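Local coordinates for protein putative cathepsin d (Ixodes ricinus, PDB 5N7Q) that probably cleaves peptide bonds within proteins as a pepsin-like aspartic endopeptidase of the cathepsin D type, captured here with the inhibitor pepstatin A, at residues L232-L243 / G301-W312. Numbering follows the deposited sequence. Where two conformers were deposited one is given.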
loop_
_atom_site.group_PDB
_atom_site.type_symbol
_atom_site.label_atom_id
_atom_site.label_comp_id
_atom_site.label_asym_id
_atom_site.label_seq_id
_atom_site.Cartn_x
_atom_site.Cartn_y
_atom_site.Cartn_z
ATOM N N LEU A 232 0.646 -3.528 -7.746
ATOM C CA LEU A 232 1.293 -4.693 -8.330
ATOM C C LEU A 232 2.529 -5.081 -7.522
ATOM O O LEU A 232 2.658 -4.718 -6.342
ATOM C CB LEU A 232 1.613 -4.426 -9.818
ATOM C CG LEU A 232 0.437 -3.993 -10.677
ATOM C CD1 LEU A 232 0.910 -3.872 -12.126
ATOM C CD2 LEU A 232 -0.769 -4.917 -10.553
ATOM N N ILE A 233 3.401 -5.875 -8.122
ATOM C CA ILE A 233 4.751 -6.102 -7.624
ATOM C C ILE A 233 5.665 -5.355 -8.558
ATOM O O ILE A 233 5.567 -5.526 -9.787
ATOM C CB ILE A 233 5.094 -7.593 -7.534
ATOM C CG1 ILE A 233 4.239 -8.251 -6.452
ATOM C CG2 ILE A 233 6.600 -7.813 -7.312
ATOM C CD1 ILE A 233 4.313 -9.739 -6.394
ATOM N N THR A 234 6.549 -4.544 -8.014
ATOM C CA THR A 234 7.569 -3.867 -8.830
ATOM C C THR A 234 8.891 -4.516 -8.549
ATOM O O THR A 234 9.112 -5.084 -7.483
ATOM C CB THR A 234 7.668 -2.353 -8.628
ATOM O OG1 THR A 234 8.391 -2.054 -7.423
ATOM C CG2 THR A 234 6.270 -1.700 -8.509
ATOM N N GLY A 235 9.777 -4.441 -9.530
ATOM C CA GLY A 235 11.141 -4.904 -9.354
ATOM C C GLY A 235 12.143 -4.183 -10.225
ATOM O O GLY A 235 11.767 -3.386 -11.078
ATOM N N PRO A 236 13.432 -4.496 -10.031
ATOM C CA PRO A 236 14.471 -3.971 -10.911
ATOM C C PRO A 236 14.091 -4.255 -12.373
ATOM O O PRO A 236 13.788 -5.405 -12.689
ATOM C CB PRO A 236 15.713 -4.779 -10.492
ATOM C CG PRO A 236 15.461 -5.151 -9.072
ATOM C CD PRO A 236 13.984 -5.441 -9.037
ATOM N N PRO A 237 14.099 -3.235 -13.239
ATOM C CA PRO A 237 13.623 -3.439 -14.622
ATOM C C PRO A 237 14.255 -4.594 -15.382
ATOM O O PRO A 237 13.565 -5.337 -16.057
ATOM C CB PRO A 237 13.917 -2.104 -15.291
ATOM C CG PRO A 237 13.797 -1.118 -14.200
ATOM C CD PRO A 237 14.289 -1.803 -12.949
ATOM N N GLU A 238 15.557 -4.786 -15.222
ATOM C CA GLU A 238 16.231 -5.863 -15.942
ATOM C C GLU A 238 15.653 -7.239 -15.578
ATOM O O GLU A 238 15.460 -8.069 -16.454
ATOM C CB GLU A 238 17.734 -5.803 -15.714
ATOM C CG GLU A 238 18.388 -4.626 -16.419
ATOM N N GLU A 239 15.370 -7.462 -14.300
ATOM C CA GLU A 239 14.830 -8.716 -13.811
ATOM C C GLU A 239 13.364 -8.876 -14.168
ATOM O O GLU A 239 12.971 -9.950 -14.560
ATOM C CB GLU A 239 15.065 -8.830 -12.306
ATOM C CG GLU A 239 16.570 -8.936 -12.038
ATOM C CD GLU A 239 16.958 -9.624 -10.747
ATOM O OE1 GLU A 239 18.079 -9.361 -10.266
ATOM O OE2 GLU A 239 16.219 -10.457 -10.227
ATOM N N VAL A 240 12.580 -7.805 -14.033
ATOM C CA VAL A 240 11.181 -7.849 -14.405
ATOM C C VAL A 240 11.007 -8.031 -15.913
ATOM O O VAL A 240 10.109 -8.756 -16.352
ATOM C CB VAL A 240 10.452 -6.605 -13.888
ATOM C CG1 VAL A 240 9.009 -6.547 -14.382
ATOM C CG2 VAL A 240 10.488 -6.561 -12.362
ATOM N N ASP A 241 11.877 -7.404 -16.698
ATOM C CA ASP A 241 11.880 -7.673 -18.158
ATOM C C ASP A 241 12.021 -9.195 -18.440
ATOM O O ASP A 241 11.262 -9.753 -19.211
ATOM C CB ASP A 241 13.013 -6.906 -18.864
ATOM C CG ASP A 241 12.774 -5.430 -18.977
ATOM O OD1 ASP A 241 11.643 -4.931 -18.767
ATOM O OD2 ASP A 241 13.762 -4.718 -19.292
ATOM N N SER A 242 13.010 -9.824 -17.804
ATOM C CA SER A 242 13.256 -11.249 -17.977
ATOM C C SER A 242 12.125 -12.130 -17.454
ATOM O O SER A 242 11.738 -13.109 -18.105
ATOM C CB SER A 242 14.578 -11.652 -17.343
ATOM O OG SER A 242 15.646 -10.925 -17.932
ATOM N N LEU A 243 11.585 -11.788 -16.283
ATOM C CA LEU A 243 10.448 -12.530 -15.761
ATOM C C LEU A 243 9.280 -12.475 -16.745
ATOM O O LEU A 243 8.688 -13.497 -17.054
ATOM C CB LEU A 243 10.033 -12.000 -14.385
ATOM C CG LEU A 243 8.840 -12.673 -13.713
ATOM C CD1 LEU A 243 8.987 -14.177 -13.614
ATOM C CD2 LEU A 243 8.647 -12.074 -12.328
ATOM N N GLY A 301 1.207 -8.694 -13.319
ATOM C CA GLY A 301 1.412 -8.076 -12.019
ATOM C C GLY A 301 2.856 -7.853 -11.628
ATOM O O GLY A 301 3.119 -7.544 -10.473
ATOM N N PHE A 302 3.784 -8.008 -12.562
ATOM C CA PHE A 302 5.196 -7.687 -12.341
ATOM C C PHE A 302 5.597 -6.567 -13.253
ATOM O O PHE A 302 5.609 -6.742 -14.481
ATOM C CB PHE A 302 6.097 -8.915 -12.516
ATOM C CG PHE A 302 5.614 -10.095 -11.763
ATOM C CD1 PHE A 302 5.865 -10.215 -10.417
ATOM C CD2 PHE A 302 4.856 -11.068 -12.394
ATOM C CE1 PHE A 302 5.372 -11.297 -9.719
ATOM C CE2 PHE A 302 4.370 -12.153 -11.707
ATOM C CZ PHE A 302 4.622 -12.259 -10.346
ATOM N N MET A 303 5.910 -5.402 -12.690
ATOM C CA MET A 303 6.266 -4.211 -13.423
ATOM C C MET A 303 7.641 -3.679 -12.993
ATOM O O MET A 303 8.046 -3.804 -11.851
ATOM C CB MET A 303 5.186 -3.149 -13.280
ATOM C CG MET A 303 4.925 -2.706 -11.861
ATOM S SD MET A 303 3.819 -1.282 -11.745
ATOM C CE MET A 303 4.893 0.098 -12.050
ATOM N N GLY A 304 8.342 -3.038 -13.905
ATOM C CA GLY A 304 9.674 -2.516 -13.613
ATOM C C GLY A 304 9.632 -1.146 -12.952
ATOM O O GLY A 304 8.825 -0.288 -13.341
ATOM N N LEU A 305 10.469 -0.952 -11.932
ATOM C CA LEU A 305 10.606 0.350 -11.275
ATOM C C LEU A 305 12.016 0.462 -10.698
ATOM O O LEU A 305 12.406 -0.308 -9.837
ATOM C CB LEU A 305 9.542 0.559 -10.181
ATOM C CG LEU A 305 9.624 1.913 -9.465
ATOM C CD1 LEU A 305 9.505 3.105 -10.406
ATOM C CD2 LEU A 305 8.576 2.027 -8.367
ATOM N N GLU A 306 12.778 1.427 -11.210
ATOM C CA GLU A 306 14.112 1.664 -10.729
ATOM C C GLU A 306 14.030 2.476 -9.448
ATOM O O GLU A 306 13.551 3.608 -9.460
ATOM C CB GLU A 306 14.945 2.417 -11.761
ATOM C CG GLU A 306 16.414 2.493 -11.384
ATOM C CD GLU A 306 17.311 3.069 -12.467
ATOM O OE1 GLU A 306 18.508 3.257 -12.167
ATOM O OE2 GLU A 306 16.844 3.334 -13.599
ATOM N N MET A 307 14.509 1.899 -8.357
ATOM C CA MET A 307 14.568 2.586 -7.079
ATOM C C MET A 307 16.015 3.050 -6.846
ATOM O O MET A 307 16.926 2.563 -7.504
ATOM C CB MET A 307 14.074 1.655 -5.984
ATOM C CG MET A 307 12.595 1.298 -6.078
ATOM S SD MET A 307 11.427 2.654 -5.797
ATOM C CE MET A 307 11.474 2.753 -4.002
ATOM N N PRO A 308 16.236 3.983 -5.906
ATOM C CA PRO A 308 17.603 4.495 -5.641
ATOM C C PRO A 308 18.629 3.416 -5.319
ATOM O O PRO A 308 19.738 3.425 -5.865
ATOM C CB PRO A 308 17.409 5.409 -4.446
ATOM C CG PRO A 308 16.000 5.862 -4.538
ATOM C CD PRO A 308 15.217 4.728 -5.153
ATOM N N GLN A 309 18.247 2.501 -4.436
ATOM C CA GLN A 309 18.921 1.224 -4.335
ATOM C C GLN A 309 17.881 0.200 -4.780
ATOM O O GLN A 309 16.726 0.269 -4.334
ATOM C CB GLN A 309 19.441 0.952 -2.929
ATOM C CG GLN A 309 20.535 1.926 -2.479
ATOM C CD GLN A 309 19.967 3.218 -1.908
ATOM O OE1 GLN A 309 18.960 3.200 -1.196
ATOM N NE2 GLN A 309 20.601 4.347 -2.225
ATOM N N PRO A 310 18.281 -0.729 -5.669
ATOM C CA PRO A 310 17.359 -1.676 -6.272
ATOM C C PRO A 310 16.585 -2.448 -5.225
ATOM O O PRO A 310 17.156 -2.935 -4.244
ATOM C CB PRO A 310 18.251 -2.627 -7.068
ATOM C CG PRO A 310 19.564 -1.956 -7.201
ATOM C CD PRO A 310 19.676 -0.955 -6.107
ATOM N N LEU A 311 15.276 -2.498 -5.408
ATOM C CA LEU A 311 14.460 -3.336 -4.565
ATOM C C LEU A 311 13.161 -3.673 -5.243
ATOM O O LEU A 311 12.808 -3.129 -6.297
ATOM C CB LEU A 311 14.235 -2.744 -3.159
ATOM C CG LEU A 311 13.523 -1.395 -3.071
ATOM C CD1 LEU A 311 12.021 -1.550 -3.207
ATOM C CD2 LEU A 311 13.802 -0.671 -1.765
ATOM N N TRP A 312 12.516 -4.669 -4.678
ATOM C CA TRP A 312 11.208 -5.105 -5.125
ATOM C C TRP A 312 10.168 -4.520 -4.206
ATOM O O TRP A 312 10.322 -4.545 -2.971
ATOM C CB TRP A 312 11.095 -6.632 -5.048
ATOM C CG TRP A 312 12.032 -7.372 -5.987
ATOM C CD1 TRP A 312 13.377 -7.551 -5.833
ATOM C CD2 TRP A 312 11.676 -8.059 -7.205
ATOM N NE1 TRP A 312 13.884 -8.306 -6.869
ATOM C CE2 TRP A 312 12.865 -8.624 -7.730
ATOM C CE3 TRP A 312 10.471 -8.253 -7.895
ATOM C CZ2 TRP A 312 12.880 -9.354 -8.926
ATOM C CZ3 TRP A 312 10.492 -8.980 -9.075
ATOM C CH2 TRP A 312 11.689 -9.533 -9.566
HETATM O O HOH W 1 11.037 -1.794 -7.814
#
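Met303 N donates to Ile233 O (2.9 Å), nearly in line with its C=O bond, within a parallel β-sheet pairing in the C-terminal lobe of this pepsin-like, bilobal fold. Ile233 N reaches Gly301 O (2.9 Å), Gly235 N reaches Met303 O, and Leu305 N closes the run on Gly235 O, so each strand alternately gives and takes. Beyond them, one water ties Thr234 to the loop leading to Trp312: it accepts from Thr234 OG1 at 2.7 Å and donates to the carbonyl oxygens of Leu305 and Leu311. Thr234 OG1 sits between the backbone N and carbonyl carbon (chi1 78°), which turns the hydroxyl to this water and leaves CG2 alongside Met303 CG. Met303 SD meets Leu232 CD1, and on this side of the sheet Leu232, Met303 and Leu305 pack against the bound peptide; the Thr234 side chain lies about 8 Å from that of Asp227, a predicted active-site residue.

Ile233 and Phe302 lie side by side on the other face; helix 237-247, with Pro236 at its N-cap, covers Phe302, while Ile233 packs on helix 316-319. Leu243 CD2 lies over one face of the Phe302 ring, 3.9 Å from its centroid, while Val240 CG1, anti to its backbone N (chi1 174°), is pressed against the peptide groups of Phe302 and Met303. Trp312 fills the corner between strand and helix. Pro236 CD makes a CH-pi contact over its five-membered ring, 3.6 Å from the centroid, and Gly235 CA lies over the six-membered ring on the same face. Ile233 CG2 approaches the indole rim in plane at CE3. Across the six-membered ring, also near its plane, Glu239 OE2, hydrogen-bonded to Cys218 N, comes within 3.7 Å of Trp312 CZ2, its carboxylate turned 75° from the ring.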